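Local structure of PKS (Streptomyces albus, 4OQJ) at residues A[23-28]-A[280-285]; A[140-145]-A[222-227]; A[343-348]-A[410-415]; A[611-616]-A[674-679]. The protein probably acts as a ketosynthase in oxazolomycin biosynthesis, joining carrier-bound acyl units by forming new carbon-carbon bonds. One frame throughout, in Å; residues are numbered along the deposited sequence.

Contact 1 (A[23-28]-A[280-285]); sequences IAVIGL and AVIKGT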
loop_
_atom_site.group_PDB
_atom_site.type_symbol
_atom_site.label_atom_id
_atom_site.label_comp_id
_atom_site.label_asym_id
_atom_site.label_seq_id
_atom_site.Cartn_x
_atom_site.Cartn_y
_atom_site.Cartn_z
ATOM N N ILE A 23 9.088 -2.751 -16.685
ATOM C CA ILE A 23 7.743 -3.303 -16.543
ATOM C C ILE A 23 6.884 -2.974 -17.758
ATOM O O ILE A 23 6.701 -1.809 -18.095
ATOM C CB ILE A 23 7.015 -2.749 -15.292
ATOM C CG1 ILE A 23 7.793 -3.024 -13.997
ATOM C CG2 ILE A 23 5.611 -3.317 -15.187
ATOM C CD1 ILE A 23 8.008 -4.462 -13.672
ATOM N N ALA A 24 6.329 -3.996 -18.404
ATOM C CA ALA A 24 5.396 -3.773 -19.501
ATOM C C ALA A 24 3.994 -3.430 -19.010
ATOM O O ALA A 24 3.504 -4.014 -18.043
ATOM C CB ALA A 24 5.331 -4.994 -20.391
ATOM N N VAL A 25 3.355 -2.476 -19.678
ATOM C CA VAL A 25 1.918 -2.288 -19.561
ATOM C C VAL A 25 1.263 -3.155 -20.623
ATOM O O VAL A 25 1.398 -2.861 -21.811
ATOM C CB VAL A 25 1.517 -0.831 -19.759
ATOM C CG1 VAL A 25 0.019 -0.669 -19.620
ATOM C CG2 VAL A 25 2.255 0.054 -18.754
ATOM N N ILE A 26 0.579 -4.225 -20.219
ATOM C CA ILE A 26 0.063 -5.179 -21.196
ATOM C C ILE A 26 -1.429 -5.067 -21.393
ATOM O O ILE A 26 -1.992 -5.745 -22.243
ATOM C CB ILE A 26 0.393 -6.619 -20.823
ATOM C CG1 ILE A 26 -0.224 -7.004 -19.472
ATOM C CG2 ILE A 26 1.911 -6.828 -20.829
ATOM C CD1 ILE A 26 -0.120 -8.499 -19.197
ATOM N N GLY A 27 -2.073 -4.206 -20.621
ATOM C CA GLY A 27 -3.488 -3.950 -20.796
ATOM C C GLY A 27 -3.867 -2.718 -20.000
ATOM O O GLY A 27 -3.099 -2.276 -19.151
ATOM N N LEU A 28 -5.032 -2.151 -20.286
ATOM C CA LEU A 28 -5.489 -0.978 -19.554
ATOM C C LEU A 28 -6.935 -0.713 -19.879
ATOM O O LEU A 28 -7.467 -1.240 -20.851
ATOM C CB LEU A 28 -4.632 0.257 -19.861
ATOM C CG LEU A 28 -4.474 0.750 -21.309
ATOM C CD1 LEU A 28 -5.698 1.490 -21.791
ATOM C CD2 LEU A 28 -3.257 1.659 -21.402
ATOM N N ALA A 280 3.238 0.095 -23.491
ATOM C CA ALA A 280 4.303 1.021 -23.110
ATOM C C ALA A 280 5.169 0.325 -22.070
ATOM O O ALA A 280 4.775 -0.730 -21.560
ATOM C CB ALA A 280 3.720 2.316 -22.560
ATOM N N VAL A 281 6.321 0.909 -21.740
ATOM C CA VAL A 281 7.234 0.339 -20.748
ATOM C C VAL A 281 7.473 1.340 -19.609
ATOM O O VAL A 281 7.826 2.480 -19.837
ATOM C CB VAL A 281 8.581 -0.055 -21.374
ATOM C CG1 VAL A 281 9.513 -0.661 -20.336
ATOM C CG2 VAL A 281 8.368 -1.018 -22.540
ATOM N N ILE A 282 7.236 0.899 -18.384
ATOM C CA ILE A 282 7.572 1.670 -17.194
ATOM C C ILE A 282 9.022 1.363 -16.849
ATOM O O ILE A 282 9.388 0.208 -16.594
ATOM C CB ILE A 282 6.630 1.334 -16.040
ATOM C CG1 ILE A 282 5.211 1.780 -16.403
ATOM C CG2 ILE A 282 7.085 2.014 -14.745
ATOM C CD1 ILE A 282 4.154 1.292 -15.452
ATOM N N LYS A 283 9.850 2.399 -16.918
ATOM C CA LYS A 283 11.289 2.282 -16.721
ATOM C C LYS A 283 11.638 2.438 -15.258
ATOM O O LYS A 283 12.643 1.901 -14.781
ATOM C CB LYS A 283 12.025 3.345 -17.540
ATOM C CG LYS A 283 11.675 3.368 -19.023
ATOM C CD LYS A 283 12.342 2.239 -19.781
ATOM C CE LYS A 283 13.852 2.440 -19.914
ATOM N NZ LYS A 283 14.492 1.251 -20.544
ATOM N N GLY A 284 10.807 3.190 -14.541
ATOM C CA GLY A 284 11.065 3.452 -13.141
ATOM C C GLY A 284 9.977 4.299 -12.508
ATOM O O GLY A 284 9.194 4.966 -13.200
ATOM N N THR A 285 9.921 4.253 -11.183
ATOM C CA THR A 285 8.929 4.995 -10.413
ATOM C C THR A 285 9.558 5.440 -9.110
ATOM O O THR A 285 10.500 4.813 -8.637
ATOM C CB THR A 285 7.684 4.147 -10.085
ATOM O OG1 THR A 285 8.045 3.104 -9.163
ATOM C CG2 THR A 285 7.074 3.518 -11.341
#

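Contact 2 (A[140-145]-A[222-227]); sequences LNTYLL and IQADQG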
loop_
_atom_site.group_PDB
_atom_site.type_symbol
_atom_site.label_atom_id
_atom_site.label_comp_id
_atom_site.label_asym_id
_atom_site.label_seq_id
_atom_site.Cartn_x
_atom_site.Cartn_y
_atom_site.Cartn_z
ATOM N N LEU A 140 -13.132 9.478 -1.324
ATOM C CA LEU A 140 -14.059 9.643 -0.224
ATOM C C LEU A 140 -15.391 8.992 -0.569
ATOM O O LEU A 140 -15.937 9.253 -1.636
ATOM C CB LEU A 140 -14.267 11.130 0.064
ATOM C CG LEU A 140 -15.324 11.473 1.110
ATOM C CD1 LEU A 140 -14.895 11.001 2.513
ATOM C CD2 LEU A 140 -15.582 12.979 1.104
ATOM N N ASN A 141 -15.912 8.152 0.318
ATOM C CA ASN A 141 -17.160 7.455 0.008
ATOM C C ASN A 141 -18.350 8.334 0.375
ATOM O O ASN A 141 -18.888 8.248 1.473
ATOM C CB ASN A 141 -17.241 6.107 0.728
ATOM C CG ASN A 141 -18.379 5.255 0.216
ATOM O OD1 ASN A 141 -19.213 5.724 -0.559
ATOM N ND2 ASN A 141 -18.424 4.003 0.638
ATOM N N THR A 142 -18.752 9.201 -0.548
ATOM C CA THR A 142 -19.890 10.072 -0.298
ATOM C C THR A 142 -21.206 9.303 -0.476
ATOM O O THR A 142 -22.254 9.769 -0.051
ATOM C CB THR A 142 -19.867 11.315 -1.223
ATOM O OG1 THR A 142 -19.611 10.918 -2.578
ATOM C CG2 THR A 142 -18.760 12.302 -0.768
ATOM N N TYR A 143 -21.150 8.128 -1.104
ATOM C CA TYR A 143 -22.335 7.256 -1.223
ATOM C C TYR A 143 -22.784 6.776 0.152
ATOM O O TYR A 143 -23.964 6.773 0.468
ATOM C CB TYR A 143 -22.019 6.061 -2.115
ATOM C CG TYR A 143 -23.196 5.225 -2.570
ATOM C CD1 TYR A 143 -24.047 5.670 -3.573
ATOM C CD2 TYR A 143 -23.418 3.963 -2.042
ATOM C CE1 TYR A 143 -25.097 4.890 -4.014
ATOM C CE2 TYR A 143 -24.461 3.177 -2.482
ATOM C CZ TYR A 143 -25.297 3.643 -3.469
ATOM O OH TYR A 143 -26.337 2.845 -3.913
ATOM N N LEU A 144 -21.814 6.382 0.971
ATOM C CA LEU A 144 -22.070 5.950 2.328
ATOM C C LEU A 144 -22.560 7.117 3.180
ATOM O O LEU A 144 -23.526 6.996 3.928
ATOM C CB LEU A 144 -20.799 5.342 2.929
ATOM C CG LEU A 144 -20.815 4.997 4.416
ATOM C CD1 LEU A 144 -21.812 3.898 4.711
ATOM C CD2 LEU A 144 -19.420 4.597 4.865
ATOM N N LEU A 145 -21.893 8.255 3.060
ATOM C CA LEU A 145 -22.232 9.417 3.869
ATOM C C LEU A 145 -23.590 10.016 3.492
ATOM O O LEU A 145 -24.357 10.391 4.370
ATOM C CB LEU A 145 -21.132 10.480 3.739
ATOM C CG LEU A 145 -19.773 10.105 4.334
ATOM C CD1 LEU A 145 -18.691 11.147 3.982
ATOM C CD2 LEU A 145 -19.904 9.953 5.834
ATOM N N ILE A 222 -15.612 8.803 -7.639
ATOM C CA ILE A 222 -16.957 9.145 -8.107
ATOM C C ILE A 222 -17.732 9.782 -6.987
ATOM O O ILE A 222 -17.967 9.152 -5.951
ATOM C CB ILE A 222 -17.739 7.925 -8.603
ATOM C CG1 ILE A 222 -16.958 7.184 -9.682
ATOM C CG2 ILE A 222 -19.085 8.378 -9.162
ATOM C CD1 ILE A 222 -17.523 5.836 -10.010
ATOM N N GLN A 223 -18.120 11.034 -7.185
ATOM C CA GLN A 223 -18.950 11.733 -6.212
ATOM C C GLN A 223 -20.380 11.248 -6.317
ATOM O O GLN A 223 -20.929 11.150 -7.418
ATOM C CB GLN A 223 -18.905 13.231 -6.441
ATOM C CG GLN A 223 -17.531 13.829 -6.429
ATOM C CD GLN A 223 -17.557 15.256 -6.920
ATOM O OE1 GLN A 223 -18.082 15.546 -7.999
ATOM N NE2 GLN A 223 -17.024 16.165 -6.116
ATOM N N ALA A 224 -20.997 10.944 -5.183
ATOM C CA ALA A 224 -22.370 10.463 -5.212
ATOM C C ALA A 224 -23.308 11.557 -5.711
ATOM O O ALA A 224 -24.401 11.255 -6.168
ATOM C CB ALA A 224 -22.805 9.973 -3.835
ATOM N N ASP A 225 -22.890 12.819 -5.627
ATOM C CA ASP A 225 -23.733 13.917 -6.106
ATOM C C ASP A 225 -23.176 14.586 -7.371
ATOM O O ASP A 225 -23.379 15.788 -7.592
ATOM C CB ASP A 225 -23.945 14.967 -5.000
ATOM C CG ASP A 225 -22.646 15.588 -4.506
ATOM O OD1 ASP A 225 -21.593 15.409 -5.160
ATOM O OD2 ASP A 225 -22.680 16.260 -3.452
ATOM N N GLN A 226 -22.499 13.821 -8.220
ATOM C CA GLN A 226 -22.087 14.379 -9.504
ATOM C C GLN A 226 -23.377 14.735 -10.235
ATOM O O GLN A 226 -24.434 14.158 -9.958
ATOM C CB GLN A 226 -21.211 13.407 -10.321
ATOM C CG GLN A 226 -21.868 12.091 -10.688
ATOM C CD GLN A 226 -21.107 11.304 -11.762
ATOM O OE1 GLN A 226 -20.039 11.707 -12.229
ATOM N NE2 GLN A 226 -21.671 10.179 -12.164
ATOM N N GLY A 227 -23.299 15.701 -11.140
ATOM C CA GLY A 227 -24.474 16.165 -11.855
ATOM C C GLY A 227 -24.961 17.489 -11.307
ATOM O O GLY A 227 -25.872 18.102 -11.856
#

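Contact 3 (A[343-348]-A[410-415]); sequences ALNQAF and AGPFYV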
loop_
_atom_site.group_PDB
_atom_site.type_symbol
_atom_site.label_atom_id
_atom_site.label_comp_id
_atom_site.label_asym_id
_atom_site.label_seq_id
_atom_site.Cartn_x
_atom_site.Cartn_y
_atom_site.Cartn_z
ATOM N N ALA A 343 10.159 23.019 -9.991
ATOM C CA ALA A 343 10.618 21.730 -9.492
ATOM C C ALA A 343 11.158 20.862 -10.627
ATOM O O ALA A 343 12.192 20.223 -10.482
ATOM C CB ALA A 343 9.483 21.012 -8.767
ATOM N N LEU A 344 10.443 20.834 -11.750
ATOM C CA LEU A 344 10.893 20.119 -12.939
ATOM C C LEU A 344 12.206 20.686 -13.489
ATOM O O LEU A 344 13.109 19.930 -13.861
ATOM C CB LEU A 344 9.827 20.178 -14.024
ATOM C CG LEU A 344 8.598 19.292 -13.811
ATOM C CD1 LEU A 344 7.516 19.722 -14.784
ATOM C CD2 LEU A 344 8.965 17.802 -14.001
ATOM N N ASN A 345 12.303 22.009 -13.544
ATOM C CA ASN A 345 13.553 22.665 -13.954
ATOM C C ASN A 345 14.707 22.190 -13.065
ATOM O O ASN A 345 15.767 21.810 -13.553
ATOM C CB ASN A 345 13.445 24.194 -13.874
ATOM C CG ASN A 345 12.702 24.813 -15.056
ATOM O OD1 ASN A 345 12.456 24.166 -16.071
ATOM N ND2 ASN A 345 12.341 26.086 -14.919
ATOM N N GLN A 346 14.484 22.208 -11.756
ATOM C CA GLN A 346 15.536 21.843 -10.809
ATOM C C GLN A 346 15.943 20.387 -11.032
ATOM O O GLN A 346 17.133 20.077 -11.110
ATOM C CB GLN A 346 15.082 22.062 -9.357
ATOM C CG GLN A 346 16.100 21.584 -8.330
ATOM C CD GLN A 346 15.649 21.794 -6.889
ATOM O OE1 GLN A 346 15.169 22.865 -6.526
ATOM N NE2 GLN A 346 15.800 20.762 -6.065
ATOM N N ALA A 347 14.966 19.488 -11.146
ATOM C CA ALA A 347 15.280 18.085 -11.375
ATOM C C ALA A 347 16.000 17.884 -12.712
ATOM O O ALA A 347 16.989 17.152 -12.782
ATOM C CB ALA A 347 14.010 17.235 -11.324
ATOM N N PHE A 348 15.506 18.529 -13.767
ATOM C CA PHE A 348 16.023 18.289 -15.102
ATOM C C PHE A 348 17.423 18.884 -15.281
ATOM O O PHE A 348 18.241 18.312 -15.996
ATOM C CB PHE A 348 15.057 18.840 -16.169
ATOM C CG PHE A 348 13.979 17.856 -16.578
ATOM C CD1 PHE A 348 13.099 17.330 -15.644
ATOM C CD2 PHE A 348 13.852 17.457 -17.902
ATOM C CE1 PHE A 348 12.110 16.417 -16.025
ATOM C CE2 PHE A 348 12.871 16.554 -18.288
ATOM C CZ PHE A 348 11.998 16.031 -17.346
ATOM N N ALA A 410 14.129 29.027 -17.842
ATOM C CA ALA A 410 15.170 28.409 -17.023
ATOM C C ALA A 410 15.355 26.924 -17.333
ATOM O O ALA A 410 16.237 26.268 -16.766
ATOM C CB ALA A 410 14.846 28.593 -15.548
ATOM N N GLY A 411 14.514 26.381 -18.208
ATOM C CA GLY A 411 14.529 24.953 -18.469
ATOM C C GLY A 411 14.079 24.603 -19.873
ATOM O O GLY A 411 13.916 25.483 -20.721
ATOM N N PRO A 412 13.858 23.307 -20.119
ATOM C CA PRO A 412 13.541 22.798 -21.460
ATOM C C PRO A 412 12.054 22.815 -21.832
ATOM O O PRO A 412 11.706 22.439 -22.954
ATOM C CB PRO A 412 14.041 21.357 -21.389
ATOM C CG PRO A 412 13.736 20.959 -19.956
ATOM C CD PRO A 412 13.954 22.217 -19.129
ATOM N N PHE A 413 11.186 23.232 -20.918
ATOM C CA PHE A 413 9.756 22.990 -21.098
ATOM C C PHE A 413 9.033 24.048 -21.914
ATOM O O PHE A 413 9.396 25.219 -21.922
ATOM C CB PHE A 413 9.092 22.836 -19.730
ATOM C CG PHE A 413 9.688 21.731 -18.938
ATOM C CD1 PHE A 413 9.497 20.415 -19.334
ATOM C CD2 PHE A 413 10.501 21.995 -17.849
ATOM C CE1 PHE A 413 10.068 19.380 -18.647
ATOM C CE2 PHE A 413 11.088 20.956 -17.154
ATOM C CZ PHE A 413 10.871 19.645 -17.551
ATOM N N TYR A 414 8.004 23.584 -22.606
ATOM C CA TYR A 414 7.072 24.430 -23.317
ATOM C C TYR A 414 5.743 23.674 -23.335
ATOM O O TYR A 414 5.722 22.433 -23.315
ATOM C CB TYR A 414 7.564 24.734 -24.746
ATOM C CG TYR A 414 7.338 23.580 -25.702
ATOM C CD1 TYR A 414 8.236 22.518 -25.780
ATOM C CD2 TYR A 414 6.209 23.543 -26.516
ATOM C CE1 TYR A 414 8.012 21.450 -26.654
ATOM C CE2 TYR A 414 5.979 22.492 -27.383
ATOM C CZ TYR A 414 6.875 21.450 -27.449
ATOM O OH TYR A 414 6.619 20.420 -28.322
ATOM N N VAL A 415 4.639 24.406 -23.369
ATOM C CA VAL A 415 3.324 23.781 -23.379
ATOM C C VAL A 415 2.910 23.446 -24.813
ATOM O O VAL A 415 2.682 24.338 -25.621
ATOM C CB VAL A 415 2.276 24.695 -22.727
ATOM C CG1 VAL A 415 0.901 24.032 -22.735
ATOM C CG2 VAL A 415 2.697 25.046 -21.295
#

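Contact 4 (A[611-616]-A[674-679]); sequences WGSTAP and AGDTVD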
loop_
_atom_site.group_PDB
_atom_site.type_symbol
_atom_site.label_atom_id
_atom_site.label_comp_id
_atom_site.label_asym_id
_atom_site.label_seq_id
_atom_site.Cartn_x
_atom_site.Cartn_y
_atom_site.Cartn_z
ATOM N N TRP A 611 -8.074 -32.639 -26.065
ATOM C CA TRP A 611 -8.338 -31.204 -25.967
ATOM C C TRP A 611 -9.362 -30.907 -24.877
ATOM O O TRP A 611 -9.856 -29.778 -24.758
ATOM C CB TRP A 611 -8.814 -30.668 -27.317
ATOM C CG TRP A 611 -7.728 -30.623 -28.342
ATOM C CD1 TRP A 611 -6.399 -30.398 -28.126
ATOM C CD2 TRP A 611 -7.875 -30.823 -29.745
ATOM N NE1 TRP A 611 -5.711 -30.443 -29.314
ATOM C CE2 TRP A 611 -6.597 -30.698 -30.326
ATOM C CE3 TRP A 611 -8.968 -31.104 -30.575
ATOM C CZ2 TRP A 611 -6.377 -30.845 -31.694
ATOM C CZ3 TRP A 611 -8.749 -31.245 -31.931
ATOM C CH2 TRP A 611 -7.463 -31.109 -32.477
ATOM N N GLY A 612 -9.681 -31.933 -24.093
ATOM C CA GLY A 612 -10.510 -31.777 -22.915
ATOM C C GLY A 612 -11.969 -32.154 -23.053
ATOM O O GLY A 612 -12.725 -32.063 -22.084
ATOM N N SER A 613 -12.384 -32.583 -24.237
ATOM C CA SER A 613 -13.784 -32.938 -24.438
ATOM C C SER A 613 -14.190 -34.044 -23.487
ATOM O O SER A 613 -13.428 -34.992 -23.267
ATOM C CB SER A 613 -14.048 -33.398 -25.869
ATOM O OG SER A 613 -15.381 -33.872 -25.986
ATOM N N THR A 614 -15.398 -33.934 -22.944
ATOM C CA THR A 614 -15.933 -34.976 -22.078
ATOM C C THR A 614 -17.262 -35.489 -22.636
ATOM O O THR A 614 -17.990 -36.214 -21.958
ATOM C CB THR A 614 -16.097 -34.469 -20.620
ATOM O OG1 THR A 614 -16.884 -33.270 -20.584
ATOM C CG2 THR A 614 -14.733 -34.181 -20.012
ATOM N N ALA A 615 -17.552 -35.128 -23.886
ATOM C CA ALA A 615 -18.717 -35.647 -24.601
ATOM C C ALA A 615 -18.629 -37.166 -24.783
ATOM O O ALA A 615 -17.620 -37.666 -25.267
ATOM C CB ALA A 615 -18.840 -34.981 -25.949
ATOM N N PRO A 616 -19.688 -37.903 -24.410
ATOM C CA PRO A 616 -19.674 -39.349 -24.662
ATOM C C PRO A 616 -19.547 -39.703 -26.138
ATOM O O PRO A 616 -20.088 -39.006 -27.003
ATOM C CB PRO A 616 -21.031 -39.823 -24.120
ATOM C CG PRO A 616 -21.457 -38.780 -23.169
ATOM C CD PRO A 616 -20.888 -37.481 -23.664
ATOM N N ALA A 674 -22.343 -25.982 -27.075
ATOM C CA ALA A 674 -23.383 -26.771 -26.426
ATOM C C ALA A 674 -23.001 -27.161 -24.998
ATOM O O ALA A 674 -23.739 -27.886 -24.325
ATOM C CB ALA A 674 -23.679 -28.020 -27.254
ATOM N N GLY A 675 -21.841 -26.695 -24.543
ATOM C CA GLY A 675 -21.439 -26.864 -23.153
ATOM C C GLY A 675 -20.342 -27.881 -22.883
ATOM O O GLY A 675 -19.996 -28.136 -21.735
ATOM N N ASP A 676 -19.786 -28.473 -23.930
ATOM C CA ASP A 676 -18.699 -29.417 -23.747
ATOM C C ASP A 676 -17.484 -28.684 -23.184
ATOM O O ASP A 676 -17.340 -27.477 -23.340
ATOM C CB ASP A 676 -18.341 -30.101 -25.066
ATOM C CG ASP A 676 -17.451 -31.323 -24.881
ATOM O OD1 ASP A 676 -17.351 -31.831 -23.746
ATOM O OD2 ASP A 676 -16.863 -31.789 -25.887
ATOM N N THR A 677 -16.605 -29.430 -22.538
ATOM C CA THR A 677 -15.385 -28.865 -21.991
ATOM C C THR A 677 -14.293 -28.821 -23.064
ATOM O O THR A 677 -14.127 -29.770 -23.837
ATOM C CB THR A 677 -14.918 -29.706 -20.798
ATOM O OG1 THR A 677 -14.841 -31.088 -21.189
ATOM C CG2 THR A 677 -15.916 -29.609 -19.665
ATOM N N VAL A 678 -13.557 -27.720 -23.121
ATOM C CA VAL A 678 -12.360 -27.634 -23.950
ATOM C C VAL A 678 -11.253 -26.986 -23.136
ATOM O O VAL A 678 -11.468 -25.978 -22.478
ATOM C CB VAL A 678 -12.576 -26.819 -25.239
ATOM C CG1 VAL A 678 -11.268 -26.693 -26.021
ATOM C CG2 VAL A 678 -13.644 -27.444 -26.100
ATOM N N ASP A 679 -10.069 -27.569 -23.180
ATOM C CA ASP A 679 -8.928 -26.959 -22.541
ATOM C C ASP A 679 -8.199 -26.169 -23.605
ATOM O O ASP A 679 -7.394 -26.711 -24.354
ATOM C CB ASP A 679 -8.017 -28.003 -21.900
ATOM C CG ASP A 679 -6.916 -27.368 -21.068
ATOM O OD1 ASP A 679 -6.548 -26.202 -21.347
ATOM O OD2 ASP A 679 -6.422 -28.034 -20.136
HETATM O O HOH W 1 -19.472 -32.563 -22.225
#

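Contact 1 (A[23-28]-A[280-285])
I23 and I282 face each other as an antiparallel hydrogen-bonded pair, gripped by both of their backbone bonds. I23 N donates to I282 O at 3.0 Å in an almost straight bond (178°), while I282 N returns to I23 O at 2.8 Å; each donor lies in the carbonyl plane of its acceptor. A24 and V281 form the non-hydrogen-bonded pair beside them, and V25 N adds a bond of 2.9 Å to A280 O. A280 N, by contrast, is buried without a partner. On the face carrying the isoleucines, I23 CB lies 4.2 Å from I282 CB. V25 sets CG1 anti to its backbone N (chi1 -180°), which leaves CG2 to meet I282 CD1 at 4.0 Å. Farther out, helix 195-209 covers this face through C204, L207 and L208 on I23 and V200 on I282, whereas L268 and A271 of helix 268-274 cover A24 on the other. The strands cross at 149°, and beyond V25 and I282 they make no contact with each other. The first strand of each half thus pairs here over three residues, joining the two half-sheets of the thiolase fold.

Contact 2 (A[140-145]-A[222-227])
T142 and A224 bury the most surface here, and one bond joins them: A224 N donates to T142 OG1 over 3.0 Å, nearly straight at 170°. With chi1 at 47°, the threonine hydroxyl sits between its own backbone N and carbonyl carbon, facing the loop. Beside that bond, A224 CB lies 3.6 Å from T142 OG1 and 3.7 Å from Y143 N. A224 CB also stands at the edge of the Y143 ring, near its plane, 4.3 Å from Y143 CB. The partners follow adjacent parallel strands of the thiolase-fold sheet: after strand 132-138 comes the start of helix 142-147, and after strand 214-221 the type I beta turn from Q223 to Q226. N141 occupies the N-cap of that helix. Its OD1 accepts from L144 N at 3.1 Å, although the donor stands well above the carbonyl plane, 67° out of it, and so misses the lone pairs. N141 ND2 is in turn bonded to N167 OD1, which helps fix the cap's orientation. Away from A224, the Y143 hydroxyl is hydrogen-bonded to E101 O and A706 N, and W705 meets its ring edge-to-face. T142 also packs against Y152 of the second subunit, and L145 of that subunit touches L144 and L145 of this chain.

Contact 3 (A[343-348]-A[410-415])
Helix 343-348 and strand 413-415 run at 144° with axes 11.2 Å apart at closest, but the backbones approach more nearly at N345 and G411, whose CA atoms are 5.2 Å apart. F413 fills the space between. Its CG is anti to the carbonyl carbon (chi1 -58°), sending the ring toward the helix, where CZ stands over the centre of the F348 face. This is a T-shaped stack, with centroids 4.8 Å apart and planes at 69°. L344 meets the same ring twice: CB touches F413 CE2 at 3.5 Å, and CD1 lies over a face. The N345 amide is nearly coplanar with the F413 ring, placing OD1 at the ring edge, 3.4 Å from F413 CD2. That oxygen also rests 3.3 Å from G411 CA, room available because G411 has no side chain. N345 ND2 is hydrogen-bonded to D407 O, which helps hold the amide in this rotation, and P412 CG lies 4.1 Å from F348 CD2. V326 also touches L344, F348 and F413. Helix 336-348 connects the adjacent parallel strands 325-327 and 360-363, and here reaches the next strand: a beta-alpha-beta crossover packed against the sheet margin of the thiolase fold.

Contact 4 (A[611-616]-A[674-679])
G612 and T677 belong to two loops that leave helix ends and pass each other almost antiparallel, 164° apart. G612 is the C-prime residue of the Schellman motif ending helix 594-610, G675 plays a like part after helix 660-673, and D679 is the N-cap of helix 680-684. The tightly packed side centres on the buried D676 carboxylate. With CG anti to the backbone N (chi1 -166°), the group reaches across and receives a donor on each oxygen, both on syn lone pairs. S613 OG donates to D676 OD2 at 2.6 Å, and T614 N donates to D676 OD1 at 3.0 Å; these bonds hold the carboxylate's rotation and would probably favour its charged form. S613 OG itself accepts from A615 N at 3.3 Å, an ST turn that orients the serine hydroxyl. At the other end of the contact, D679 N bonds to W611 O over 2.7 Å. The W611 indole leads away from the opposite loop, onto L664 and I668 and edge-to-face with F683. T614 and T677 form the exposed side, where fewer of the bonds can be assigned. T677 OG1 is modelled 2.5 Å from G612 O, a hydrogen bond so short that its exact length is doubtful. T614 OG1 and T677 OG1 are 3.0 Å apart, but which nearby acceptor takes the T614 proton cannot be told. Here solvent enters the network: a water is hydrogen-bonded to T614 OG1 at 3.1 Å and donates to D676 OD1 at 2.7 Å.

In the fold
Contact 1 joins the sheets of the two halves, and contact 3 lies at strand 413-415, the outermost strand on the C-terminal side; their centres are 24 Å apart and their nearest atoms about 12 Å apart. Contact 2 joins segments that follow strands 132-138 and 214-221 of the N-terminal half's sheet, at the side facing the second subunit; its centre is 31 Å from that of contact 1. Along the chain it falls between the two segments of contact 1. Contact 4 stands apart, 37 Å from contact 1 and 61 Å from contact 3 between centres, on the opposite side of the chain's centre from the latter. A potassium ion is bound at S292 and K294, shortly after strand 280-289 of contact 1.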